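Local coordinates for beta-lactamase-like protein (Koribacter versatilis, PDB 6B9V) that probably cleaves the diphosphate link of reactive FAD photoproducts, as a manganese-binding hydrolase of the PhnP family with a metallo-beta-lactamase-like fold, at residues L7-S12 and I195-A200; V42-D47 and A151-V156; V75-H78 and D82-L85. All blocks are in the same frame, centred on the assembly; numbering follows the deposited sequence.

Interaction 1: L7-S12 and I195-A200; sequences LTVLGS and ILFLDA
F197 reaches across to L7 and V9 and puts the far end of its ring against both. The three side chains are buried, and what joins them is apolar packing; no hydrogen bond runs between the segments. F197 gives up more surface here than either of its partners. From the L7 side, the methyl CD2 lies 3.8 Å from F197 CE1, and it is just as near CZ. V9 takes up the next part of the ring with its own methyl CG2, which is 3.6 Å from F197 CZ. Both methyls meet the ring obliquely. The leucine gets there because its CG is anti to the backbone N (chi1 -176°), which runs the side chain past the phenyl group in the opposite direction. In V9, CG2 is the branch beside the backbone N and carries the contact. Alternation along strand 2-9 explains why T8, between these two, turns away and packs on helix 59-66 instead.

This is the interior of the metallo-beta-lactamase-type sandwich, where two sheets face each other with helices outside. Strand 2-9 belongs to one sheet and strand 195-199 to the other, with L7 and I195 9.4 Å apart between CA atoms. The F197 ring also meets that of Y228 on the neighbouring strand, and its side chain touches L258 of strand 257-263. After V9 comes a classic beta bulge, with L10 and G11 both facing S41, and the chain turns a corner at L10. On the other segment, the strand runs on to D199, whose carboxylate is held by H209 ND1 and the S210 backbone N. The side chain of F197 is about 9 Å from that of the manganese ligand H231.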
ATOM      1  N   LEU A   7       3.920  -6.584 -22.147  1.00 19.55           N
ATOM      2  CA  LEU A   7       4.193  -5.695 -21.024  1.00 16.46           C
ATOM      3  C   LEU A   7       2.885  -5.032 -20.563  1.00 16.55           C
ATOM      4  O   LEU A   7       2.140  -4.491 -21.379  1.00 19.47           O
ATOM      5  CB  LEU A   7       5.242  -4.632 -21.419  1.00 16.94           C
ATOM      6  CG  LEU A   7       5.686  -3.694 -20.280  1.00 19.52           C
ATOM      7  CD1 LEU A   7       7.117  -3.239 -20.524  1.00 28.14           C
ATOM      8  CD2 LEU A   7       4.765  -2.483 -20.160  1.00 21.38           C
ATOM      9  N   THR A   8       2.617  -5.063 -19.262  1.00 18.41           N
ATOM     10  CA  THR A   8       1.445  -4.392 -18.697  1.00 15.12           C
ATOM     11  C   THR A   8       1.876  -3.354 -17.683  1.00 15.81           C
ATOM     12  O   THR A   8       2.683  -3.641 -16.790  1.00 13.73           O
ATOM     13  CB  THR A   8       0.483  -5.395 -18.005  1.00 19.40           C
ATOM     14  OG1 THR A   8       0.033  -6.345 -18.964  1.00 18.02           O
ATOM     15  CG2 THR A   8      -0.722  -4.677 -17.404  1.00 18.62           C
ATOM     16  N   VAL A   9       1.343  -2.146 -17.827  1.00 15.27           N
ATOM     17  CA  VAL A   9       1.589  -1.083 -16.869  1.00 10.92           C
ATOM     18  C   VAL A   9       0.690  -1.261 -15.646  1.00 13.68           C
ATOM     19  O   VAL A   9      -0.533  -1.152 -15.744  1.00 13.67           O
ATOM     20  CB  VAL A   9       1.348   0.295 -17.504  1.00 16.06           C
ATOM     21  CG1 VAL A   9       1.587   1.406 -16.493  1.00 15.67           C
ATOM     22  CG2 VAL A   9       2.262   0.468 -18.753  1.00 14.32           C
ATOM     23  N   LEU A  10       1.300  -1.554 -14.506  1.00 11.14           N
ATOM     24  CA  LEU A  10       0.562  -1.695 -13.244  1.00 10.90           C
ATOM     25  C   LEU A  10       0.338  -0.333 -12.586  1.00 12.88           C
ATOM     26  O   LEU A  10      -0.688  -0.107 -11.941  1.00 13.86           O
ATOM     27  CB  LEU A  10       1.314  -2.629 -12.288  1.00  9.75           C
ATOM     28  CG  LEU A  10       1.615  -4.019 -12.866  1.00 14.66           C
ATOM     29  CD1 LEU A  10       2.419  -4.867 -11.864  1.00 15.02           C
ATOM     30  CD2 LEU A  10       0.326  -4.774 -13.284  1.00 19.21           C
ATOM     31  N   GLY A  11       1.299   0.578 -12.752  1.00 12.43           N
ATOM     32  CA  GLY A  11       1.126   1.939 -12.273  1.00  9.32           C
ATOM     33  C   GLY A  11       2.005   2.880 -13.092  1.00 12.61           C
ATOM     34  O   GLY A  11       3.109   2.518 -13.450  1.00 13.24           O
ATOM     35  N   SER A  12       1.485   4.060 -13.409  1.00 12.79           N
ATOM     36  CA  SER A  12       2.196   5.025 -14.244  1.00 14.63           C
ATOM     37  C   SER A  12       2.509   6.310 -13.475  1.00 15.37           C
ATOM     38  O   SER A  12       2.990   7.287 -14.048  1.00 14.41           O
ATOM     39  CB  SER A  12       1.364   5.343 -15.496  1.00 10.22           C
ATOM     40  OG  SER A  12       0.114   5.935 -15.143  1.00 11.02           O
ATOM     41  N   ILE A 195       9.678  -0.714 -28.021  1.00 18.14           N
ATOM     42  CA  ILE A 195       9.013  -0.103 -26.873  1.00 14.64           C
ATOM     43  C   ILE A 195      10.045   0.441 -25.890  1.00 15.68           C
ATOM     44  O   ILE A 195      10.951  -0.286 -25.460  1.00 17.27           O
ATOM     45  CB  ILE A 195       8.111  -1.109 -26.129  1.00 22.13           C
ATOM     46  CG1 ILE A 195       6.967  -1.578 -27.025  1.00 28.45           C
ATOM     47  CG2 ILE A 195       7.539  -0.487 -24.859  1.00 26.98           C
ATOM     48  CD1 ILE A 195       6.118  -2.621 -26.370  1.00 35.61           C
ATOM     49  N   LEU A 196       9.891   1.706 -25.513  1.00 16.95           N
ATOM     50  CA  LEU A 196      10.764   2.308 -24.501  1.00 17.05           C
ATOM     51  C   LEU A 196       9.961   3.078 -23.446  1.00 17.38           C
ATOM     52  O   LEU A 196       9.113   3.905 -23.788  1.00 20.37           O
ATOM     53  CB  LEU A 196      11.772   3.244 -25.167  1.00 16.50           C
ATOM     54  CG  LEU A 196      12.652   4.093 -24.243  1.00 16.86           C
ATOM     55  CD1 LEU A 196      13.563   3.212 -23.397  1.00 16.01           C
ATOM     56  CD2 LEU A 196      13.468   5.086 -25.074  1.00 14.68           C
ATOM     57  N   PHE A 197      10.212   2.796 -22.172  1.00 15.47           N
ATOM     58  CA  PHE A 197       9.632   3.610 -21.100  1.00 16.56           C
ATOM     59  C   PHE A 197      10.695   4.540 -20.531  1.00 18.64           C
ATOM     60  O   PHE A 197      11.807   4.107 -20.260  1.00 15.51           O
ATOM     61  CB  PHE A 197       9.045   2.738 -19.983  1.00 12.76           C
ATOM     62  CG  PHE A 197       7.651   2.226 -20.284  1.00 13.75           C
ATOM     63  CD1 PHE A 197       7.455   1.263 -21.258  1.00 14.50           C
ATOM     64  CD2 PHE A 197       6.549   2.703 -19.580  1.00 16.73           C
ATOM     65  CE1 PHE A 197       6.178   0.794 -21.552  1.00 16.79           C
ATOM     66  CE2 PHE A 197       5.262   2.245 -19.867  1.00 14.74           C
ATOM     67  CZ  PHE A 197       5.076   1.289 -20.853  1.00 16.11           C
ATOM     68  N   LEU A 198      10.347   5.816 -20.376  1.00 14.57           N
ATOM     69  CA  LEU A 198      11.200   6.802 -19.715  1.00 13.86           C
ATOM     70  C   LEU A 198      10.438   7.521 -18.616  1.00 13.73           C
ATOM     71  O   LEU A 198       9.246   7.755 -18.733  1.00 13.37           O
ATOM     72  CB  LEU A 198      11.723   7.857 -20.705  1.00 14.79           C
ATOM     73  CG  LEU A 198      12.546   7.361 -21.893  1.00 17.99           C
ATOM     74  CD1 LEU A 198      12.875   8.552 -22.825  1.00 20.82           C
ATOM     75  CD2 LEU A 198      13.823   6.685 -21.416  1.00 14.76           C
ATOM     76  N   ASP A 199      11.168   7.898 -17.577  1.00 14.70           N
ATOM     77  CA  ASP A 199      10.709   8.830 -16.539  1.00 14.06           C
ATOM     78  C   ASP A 199      10.289  10.178 -17.149  1.00 20.45           C
ATOM     79  O   ASP A 199      11.037  10.751 -17.944  1.00 17.32           O
ATOM     80  CB  ASP A 199      11.874   9.016 -15.542  1.00 17.04           C
ATOM     81  CG  ASP A 199      11.541   9.924 -14.372  1.00 23.36           C
ATOM     82  OD1 ASP A 199      11.435  11.151 -14.561  1.00 23.75           O
ATOM     83  OD2 ASP A 199      11.432   9.402 -13.246  1.00 23.53           O
ATOM     84  N   ALA A 200       9.096  10.679 -16.815  1.00 13.97           N
ATOM     85  CA  ALA A 200       8.791  12.102 -17.059  1.00 16.83           C
ATOM     86  C   ALA A 200       7.866  12.598 -15.950  1.00 18.29           C
ATOM     87  O   ALA A 200       6.657  12.325 -15.946  1.00 17.77           O
ATOM     88  CB  ALA A 200       8.168  12.325 -18.460  1.00 15.62           C
TER

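Interaction 2: V42-D47 and A151-V156; sequences VMVQYD and AKFIPV
The phenol end of Y46 meets both A151 and F153, and here the contact is at its tightest. Y46 OH lies 3.7 Å from F153 CE1, arriving at the edge of the phenyl ring and close to its plane. The methyl of A151, two residues before F153, touches the same tyrosine, with CB 3.9 Å from Y46 CE1 and oblique to the ring. A chi1 of 58° sets Y46 CG between its backbone N and carbonyl carbon, and from there the ring extends toward the opposing strand. Its hydroxyl bonds to the L148 carbonyl O, so the polar tip is satisfied within the apolar surroundings.

Strands 41-46 and 151-160 come from the two different sheets of the beta sandwich, and the short segments run nearly antiparallel, at 160°, with axes 11.2 Å apart. The backbones diverge away from Y46: CA atoms are 9.0 Å apart for Y46 and A151, but 10.9 Å for V44 and F153. Packing slackens accordingly, and V44 CG1 comes no nearer to F153 CZ than 4.5 Å. F153 also stacks on F170 of its own sheet. The outward side is quite different in character: K152 starts out away from strand 41-46 and is exposed, and D47, just past the end of its strand, is likewise exposed.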
ATOM      1  N   VAL A  42       5.748  -2.283 -13.747  1.00 11.66           N
ATOM      2  CA  VAL A  42       5.233  -2.995 -14.909  1.00 13.46           C
ATOM      3  C   VAL A  42       5.446  -4.488 -14.688  1.00 17.87           C
ATOM      4  O   VAL A  42       6.283  -4.883 -13.871  1.00 15.13           O
ATOM      5  CB  VAL A  42       5.922  -2.592 -16.251  1.00 12.32           C
ATOM      6  CG1 VAL A  42       5.688  -1.130 -16.557  1.00 16.65           C
ATOM      7  CG2 VAL A  42       7.422  -2.894 -16.227  1.00 14.52           C
ATOM      8  N   MET A  43       4.676  -5.306 -15.402  1.00 14.76           N
ATOM      9  CA  MET A  43       4.988  -6.728 -15.475  1.00 17.14           C
ATOM     10  C   MET A  43       5.173  -7.170 -16.918  1.00 14.34           C
ATOM     11  O   MET A  43       4.662  -6.548 -17.845  1.00 18.74           O
ATOM     12  CB  MET A  43       3.897  -7.562 -14.798  1.00 15.58           C
ATOM     13  CG  MET A  43       2.524  -7.376 -15.390  1.00 14.96           C
ATOM     14  SD  MET A  43       1.380  -8.591 -14.673  1.00 23.10           S
ATOM     15  CE  MET A  43      -0.042  -8.453 -15.749  1.00 18.07           C
ATOM     16  N   VAL A  44       5.923  -8.253 -17.086  1.00 12.37           N
ATOM     17  CA  VAL A  44       6.263  -8.795 -18.384  1.00 16.49           C
ATOM     18  C   VAL A  44       5.862 -10.255 -18.411  1.00 18.80           C
ATOM     19  O   VAL A  44       6.287 -11.027 -17.555  1.00 18.69           O
ATOM     20  CB  VAL A  44       7.777  -8.670 -18.677  1.00 22.77           C
ATOM     21  CG1 VAL A  44       8.094  -9.200 -20.064  1.00 25.08           C
ATOM     22  CG2 VAL A  44       8.251  -7.219 -18.520  1.00 26.34           C
ATOM     23  N   GLN A  45       5.047 -10.637 -19.383  1.00 16.98           N
ATOM     24  CA  GLN A  45       4.573 -12.012 -19.481  1.00 20.45           C
ATOM     25  C   GLN A  45       5.079 -12.672 -20.745  1.00 23.68           C
ATOM     26  O   GLN A  45       5.011 -12.088 -21.831  1.00 24.43           O
ATOM     27  CB  GLN A  45       3.045 -12.064 -19.442  1.00 20.13           C
ATOM     28  CG  GLN A  45       2.495 -11.772 -18.082  1.00 17.02           C
ATOM     29  CD  GLN A  45       1.017 -11.501 -18.105  1.00 24.51           C
ATOM     30  OE1 GLN A  45       0.559 -10.606 -18.803  1.00 23.10           O
ATOM     31  NE2 GLN A  45       0.256 -12.290 -17.351  1.00 24.44           N
ATOM     32  N   TYR A  46       5.594 -13.888 -20.600  1.00 18.51           N
ATOM     33  CA  TYR A  46       6.104 -14.622 -21.759  1.00 22.57           C
ATOM     34  C   TYR A  46       6.263 -16.083 -21.415  1.00 20.83           C
ATOM     35  O   TYR A  46       6.725 -16.411 -20.325  1.00 21.58           O
ATOM     36  CB  TYR A  46       7.447 -14.054 -22.233  1.00 22.26           C
ATOM     37  CG  TYR A  46       8.528 -14.067 -21.176  1.00 20.14           C
ATOM     38  CD1 TYR A  46       9.408 -15.135 -21.065  1.00 24.52           C
ATOM     39  CD2 TYR A  46       8.664 -13.005 -20.285  1.00 20.02           C
ATOM     40  CE1 TYR A  46      10.396 -15.148 -20.098  1.00 24.65           C
ATOM     41  CE2 TYR A  46       9.651 -13.006 -19.313  1.00 21.66           C
ATOM     42  CZ  TYR A  46      10.513 -14.086 -19.227  1.00 22.72           C
ATOM     43  OH  TYR A  46      11.498 -14.090 -18.271  1.00 26.13           O
ATOM     44  N   ASP A  47       5.865 -16.946 -22.343  1.00 23.15           N
ATOM     45  CA  ASP A  47       6.042 -18.393 -22.219  1.00 25.28           C
ATOM     46  C   ASP A  47       5.456 -18.921 -20.917  1.00 29.23           C
ATOM     47  O   ASP A  47       6.025 -19.815 -20.292  1.00 28.48           O
ATOM     48  CB  ASP A  47       7.529 -18.749 -22.323  1.00 31.70           C
ATOM     49  CG  ASP A  47       7.770 -20.220 -22.639  1.00 38.30           C
ATOM     50  OD1 ASP A  47       6.944 -20.825 -23.354  1.00 35.88           O
ATOM     51  OD2 ASP A  47       8.791 -20.772 -22.173  1.00 35.25           O
ATOM     52  N   ALA A 151      14.968 -15.839 -21.061  1.00 29.04           N
ATOM     53  CA  ALA A 151      15.106 -14.471 -21.554  1.00 31.75           C
ATOM     54  C   ALA A 151      16.243 -13.753 -20.837  1.00 33.14           C
ATOM     55  O   ALA A 151      16.579 -14.095 -19.709  1.00 36.80           O
ATOM     56  CB  ALA A 151      13.812 -13.715 -21.384  1.00 31.76           C
ATOM     57  N   LYS A 152      16.847 -12.768 -21.491  1.00 29.94           N
ATOM     58  CA  LYS A 152      17.870 -11.972 -20.821  1.00 27.87           C
ATOM     59  C   LYS A 152      17.347 -10.582 -20.474  1.00 25.51           C
ATOM     60  O   LYS A 152      16.856  -9.857 -21.335  1.00 24.28           O
ATOM     61  CB  LYS A 152      19.131 -11.874 -21.679  1.00 28.34           C
ATOM     62  CG  LYS A 152      19.848 -13.205 -21.831  1.00 31.46           C
ATOM     63  CD  LYS A 152      21.317 -13.035 -22.189  1.00 43.27           C
ATOM     64  CE  LYS A 152      21.481 -12.292 -23.503  1.00 58.43           C
ATOM     65  NZ  LYS A 152      20.936 -13.073 -24.650  1.00 68.00           N
ATOM     66  N   PHE A 153      17.433 -10.236 -19.191  1.00 25.12           N
ATOM     67  CA  PHE A 153      17.131  -8.894 -18.714  1.00 21.85           C
ATOM     68  C   PHE A 153      18.443  -8.165 -18.446  1.00 25.33           C
ATOM     69  O   PHE A 153      19.173  -8.500 -17.520  1.00 28.15           O
ATOM     70  CB  PHE A 153      16.273  -8.945 -17.445  1.00 23.37           C
ATOM     71  CG  PHE A 153      14.820  -9.211 -17.704  1.00 24.69           C
ATOM     72  CD1 PHE A 153      14.396 -10.442 -18.170  1.00 25.71           C
ATOM     73  CD2 PHE A 153      13.869  -8.231 -17.451  1.00 24.13           C
ATOM     74  CE1 PHE A 153      13.042 -10.685 -18.401  1.00 25.44           C
ATOM     75  CE2 PHE A 153      12.521  -8.466 -17.686  1.00 23.04           C
ATOM     76  CZ  PHE A 153      12.110  -9.696 -18.162  1.00 26.55           C
ATOM     77  N   ILE A 154      18.746  -7.173 -19.266  1.00 22.19           N
ATOM     78  CA  ILE A 154      20.029  -6.479 -19.202  1.00 23.13           C
ATOM     79  C   ILE A 154      19.892  -5.247 -18.319  1.00 18.46           C
ATOM     80  O   ILE A 154      19.073  -4.387 -18.603  1.00 22.47           O
ATOM     81  CB  ILE A 154      20.499  -6.061 -20.612  1.00 19.11           C
ATOM     82  CG1 ILE A 154      20.418  -7.259 -21.566  1.00 26.75           C
ATOM     83  CG2 ILE A 154      21.911  -5.491 -20.564  1.00 24.14           C
ATOM     84  CD1 ILE A 154      20.408  -6.873 -23.021  1.00 33.23           C
ATOM     85  N   PRO A 155      20.682  -5.167 -17.240  1.00 19.99           N
ATOM     86  CA  PRO A 155      20.662  -3.954 -16.413  1.00 17.65           C
ATOM     87  C   PRO A 155      21.269  -2.780 -17.181  1.00 20.56           C
ATOM     88  O   PRO A 155      22.318  -2.921 -17.817  1.00 24.66           O
ATOM     89  CB  PRO A 155      21.528  -4.325 -15.198  1.00 23.87           C
ATOM     90  CG  PRO A 155      21.652  -5.840 -15.244  1.00 29.31           C
ATOM     91  CD  PRO A 155      21.608  -6.181 -16.706  1.00 26.81           C
ATOM     92  N   VAL A 156      20.594  -1.643 -17.118  1.00 20.18           N
ATOM     93  CA  VAL A 156      21.018  -0.430 -17.792  1.00 23.56           C
ATOM     94  C   VAL A 156      21.231   0.647 -16.745  1.00 18.33           C
ATOM     95  O   VAL A 156      20.267   1.137 -16.165  1.00 16.91           O
ATOM     96  CB  VAL A 156      19.971   0.048 -18.815  1.00 22.73           C
ATOM     97  CG1 VAL A 156      20.443   1.349 -19.505  1.00 17.38           C
ATOM     98  CG2 VAL A 156      19.701  -1.046 -19.840  1.00 21.36           C
TER

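Interaction 3: V75-H78 and D82-L85; sequences VYTH and DHIL. With MN (manganese (II) ion), chain C; MN (manganese (II) ion), chain D.
Two histidines of the dinuclear manganese centre, H78 and H83, pack edge to face in a short-range contact that folds the loop after strand 73-75 back against helix 81-84. The CE1 edge of H78 hangs 3.1 Å above the plane of the H83 ring, over its centre. The ring planes are inclined at 52°, and the centroids are 4.1 Å apart. H78 gets its edge there with CG lying between the backbone N and carbonyl carbon (chi1 66°).

Each ring is fixed at both nitrogens. H78 ND1 donates to T77 OG1 at 2.9 Å, in the ring plane and fairly straight at 157°, while H78 NE2 binds one manganese at 2.2 Å. H83 NE2 binds the other manganese, also at 2.2 Å, and its ND1 is hydrogen-bonded to D54 OD2. That same carboxylate oxygen is hydrogen-bonded to T77 OG1, so D54 acts as a second-shell residue for H83 directly and for H78 through the threonine. D82 adds its OD2 to the metal of H83, again at 2.2 Å.

Further from the metals, Y76 brings CE2 to within 3.5 Å of H83 O, which lies at the ring edge and in its plane; the tyrosine hydroxyl is bonded to T55 OG1. I84 fills in with its CG2 methyl, which packs on both Y76 CE2 and the H78 carbonyl O, a buried oxygen with no polar partner in the model.

H80, H160 and D178 join H78 at its manganese, while H231 and the bridging D178 join D82 and H83 at theirs: the HxHxDH signature and two-metal active site of the metallo-beta-lactamase superfamily.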
ATOM      1  N   VAL A  75      12.058  -8.204 -10.116  1.00 19.31           N
ATOM      2  CA  VAL A  75      13.282  -7.469 -10.421  1.00 17.19           C
ATOM      3  C   VAL A  75      13.144  -6.028  -9.922  1.00 14.47           C
ATOM      4  O   VAL A  75      12.131  -5.388 -10.197  1.00 16.72           O
ATOM      5  CB  VAL A  75      13.566  -7.475 -11.939  1.00 20.21           C
ATOM      6  CG1 VAL A  75      14.838  -6.689 -12.247  1.00 23.73           C
ATOM      7  CG2 VAL A  75      13.719  -8.904 -12.442  1.00 19.18           C
ATOM      8  N   TYR A  76      14.144  -5.522  -9.198  1.00 14.99           N
ATOM      9  CA  TYR A  76      14.079  -4.160  -8.664  1.00 14.77           C
ATOM     10  C   TYR A  76      14.937  -3.141  -9.415  1.00 14.05           C
ATOM     11  O   TYR A  76      16.098  -3.416  -9.741  1.00 17.57           O
ATOM     12  CB  TYR A  76      14.492  -4.154  -7.186  1.00 16.03           C
ATOM     13  CG  TYR A  76      13.409  -4.735  -6.299  1.00 18.79           C
ATOM     14  CD1 TYR A  76      13.414  -6.082  -5.962  1.00 15.91           C
ATOM     15  CD2 TYR A  76      12.376  -3.942  -5.827  1.00 16.50           C
ATOM     16  CE1 TYR A  76      12.412  -6.630  -5.158  1.00 18.12           C
ATOM     17  CE2 TYR A  76      11.370  -4.471  -5.036  1.00 13.64           C
ATOM     18  CZ  TYR A  76      11.403  -5.820  -4.689  1.00 18.21           C
ATOM     19  OH  TYR A  76      10.402  -6.365  -3.898  1.00 16.53           O
ATOM     20  N   THR A  77      14.373  -1.952  -9.646  1.00 14.88           N
ATOM     21  CA  THR A  77      15.162  -0.828 -10.171  1.00 18.29           C
ATOM     22  C   THR A  77      16.018  -0.170  -9.068  1.00 17.35           C
ATOM     23  O   THR A  77      17.200   0.138  -9.285  1.00 16.80           O
ATOM     24  CB  THR A  77      14.256   0.249 -10.818  1.00 15.70           C
ATOM     25  OG1 THR A  77      13.328   0.741  -9.843  1.00 15.88           O
ATOM     26  CG2 THR A  77      13.497  -0.320 -12.014  1.00 16.66           C
ATOM     27  N   HIS A  78      15.417   0.037  -7.888  1.00 14.67           N
ATOM     28  CA  HIS A  78      16.102   0.659  -6.755  1.00 16.02           C
ATOM     29  C   HIS A  78      15.234   0.562  -5.506  1.00 13.60           C
ATOM     30  O   HIS A  78      14.137  -0.000  -5.553  1.00 17.88           O
ATOM     31  CB  HIS A  78      16.477   2.139  -7.029  1.00 16.38           C
ATOM     32  CG  HIS A  78      15.308   3.068  -7.188  1.00 15.56           C
ATOM     33  ND1 HIS A  78      14.274   2.832  -8.078  1.00 16.56           N
ATOM     34  CD2 HIS A  78      15.034   4.275  -6.628  1.00 13.28           C
ATOM     35  CE1 HIS A  78      13.418   3.830  -8.038  1.00 14.46           C
ATOM     36  NE2 HIS A  78      13.850   4.722  -7.163  1.00 16.36           N
ATOM     37  N   ASP A  82       8.439   3.993  -2.849  1.00 15.59           N
ATOM     38  CA  ASP A  82       7.399   3.807  -3.850  1.00 19.77           C
ATOM     39  C   ASP A  82       7.680   2.617  -4.777  1.00 12.23           C
ATOM     40  O   ASP A  82       6.817   2.264  -5.595  1.00 13.72           O
ATOM     41  CB  ASP A  82       7.165   5.100  -4.677  1.00 10.59           C
ATOM     42  CG  ASP A  82       8.454   5.719  -5.242  1.00 16.23           C
ATOM     43  OD1 ASP A  82       9.475   5.818  -4.535  1.00 16.05           O
ATOM     44  OD2 ASP A  82       8.406   6.152  -6.410  1.00 15.90           O
ATOM     45  N   HIS A  83       8.842   1.980  -4.614  1.00 14.06           N
ATOM     46  CA  HIS A  83       9.232   0.836  -5.444  1.00 15.97           C
ATOM     47  C   HIS A  83       9.374  -0.466  -4.647  1.00 13.08           C
ATOM     48  O   HIS A  83       9.536  -1.532  -5.233  1.00 13.39           O
ATOM     49  CB  HIS A  83      10.553   1.155  -6.172  1.00 13.52           C
ATOM     50  CG  HIS A  83      10.458   2.369  -7.045  1.00 13.66           C
ATOM     51  ND1 HIS A  83      10.241   2.288  -8.406  1.00 14.93           N
ATOM     52  CD2 HIS A  83      10.462   3.691  -6.742  1.00 17.49           C
ATOM     53  CE1 HIS A  83      10.144   3.507  -8.906  1.00 15.38           C
ATOM     54  NE2 HIS A  83      10.290   4.376  -7.921  1.00 20.61           N
ATOM     55  N   ILE A  84       9.319  -0.381  -3.320  1.00 12.59           N
ATOM     56  CA  ILE A  84       9.541  -1.584  -2.493  1.00 11.69           C
ATOM     57  C   ILE A  84       8.453  -1.885  -1.457  1.00 17.35           C
ATOM     58  O   ILE A  84       8.326  -3.045  -1.048  1.00 16.37           O
ATOM     59  CB  ILE A  84      10.900  -1.534  -1.721  1.00 13.44           C
ATOM     60  CG1 ILE A  84      10.889  -0.472  -0.612  1.00 15.47           C
ATOM     61  CG2 ILE A  84      12.079  -1.342  -2.688  1.00 14.13           C
ATOM     62  CD1 ILE A  84      12.015  -0.628   0.418  1.00 18.54           C
ATOM     63  N   LEU A  85       7.662  -0.895  -1.031  1.00 16.29           N
ATOM     64  CA  LEU A  85       6.801  -1.167   0.148  1.00 17.43           C
ATOM     65  C   LEU A  85       5.753  -2.281  -0.050  1.00 19.32           C
ATOM     66  O   LEU A  85       5.245  -2.838   0.939  1.00 23.00           O
ATOM     67  CB  LEU A  85       6.093   0.112   0.609  1.00 15.31           C
ATOM     68  CG  LEU A  85       6.978   1.039   1.446  1.00 19.92           C
ATOM     69  CD1 LEU A  85       6.230   2.285   1.908  1.00 22.60           C
ATOM     70  CD2 LEU A  85       7.630   0.313   2.637  1.00 24.63           C
TER
HETATM   71 MN    MN C 301      10.069   6.543  -7.822  1.00 14.95          MN
HETATM   72 MN    MN D 302      13.360   6.862  -6.694  1.00 16.40          MN

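How the interactions relate
Interactions 1 and 2 are directly linked, since strands 2-9 and 41-46 are neighbours in one sheet: T8 N lies 2.9 Å from M43 O, a probable hydrogen bond, and L7 CD2 packs 4.0 Å from V42 CG1. Both join that sheet to the opposite one, at places whose centres are about 13 Å apart. Interaction 3 touches neither; its nearest atoms are about 7 Å from interaction 1 and about 5 Å from interaction 2. It alone supplies manganese ligands. Interaction 1 lies in the core at some remove from the metals, the F197 side chain being about 13 Å from a manganese, while interaction 2 lies away from the metal sites.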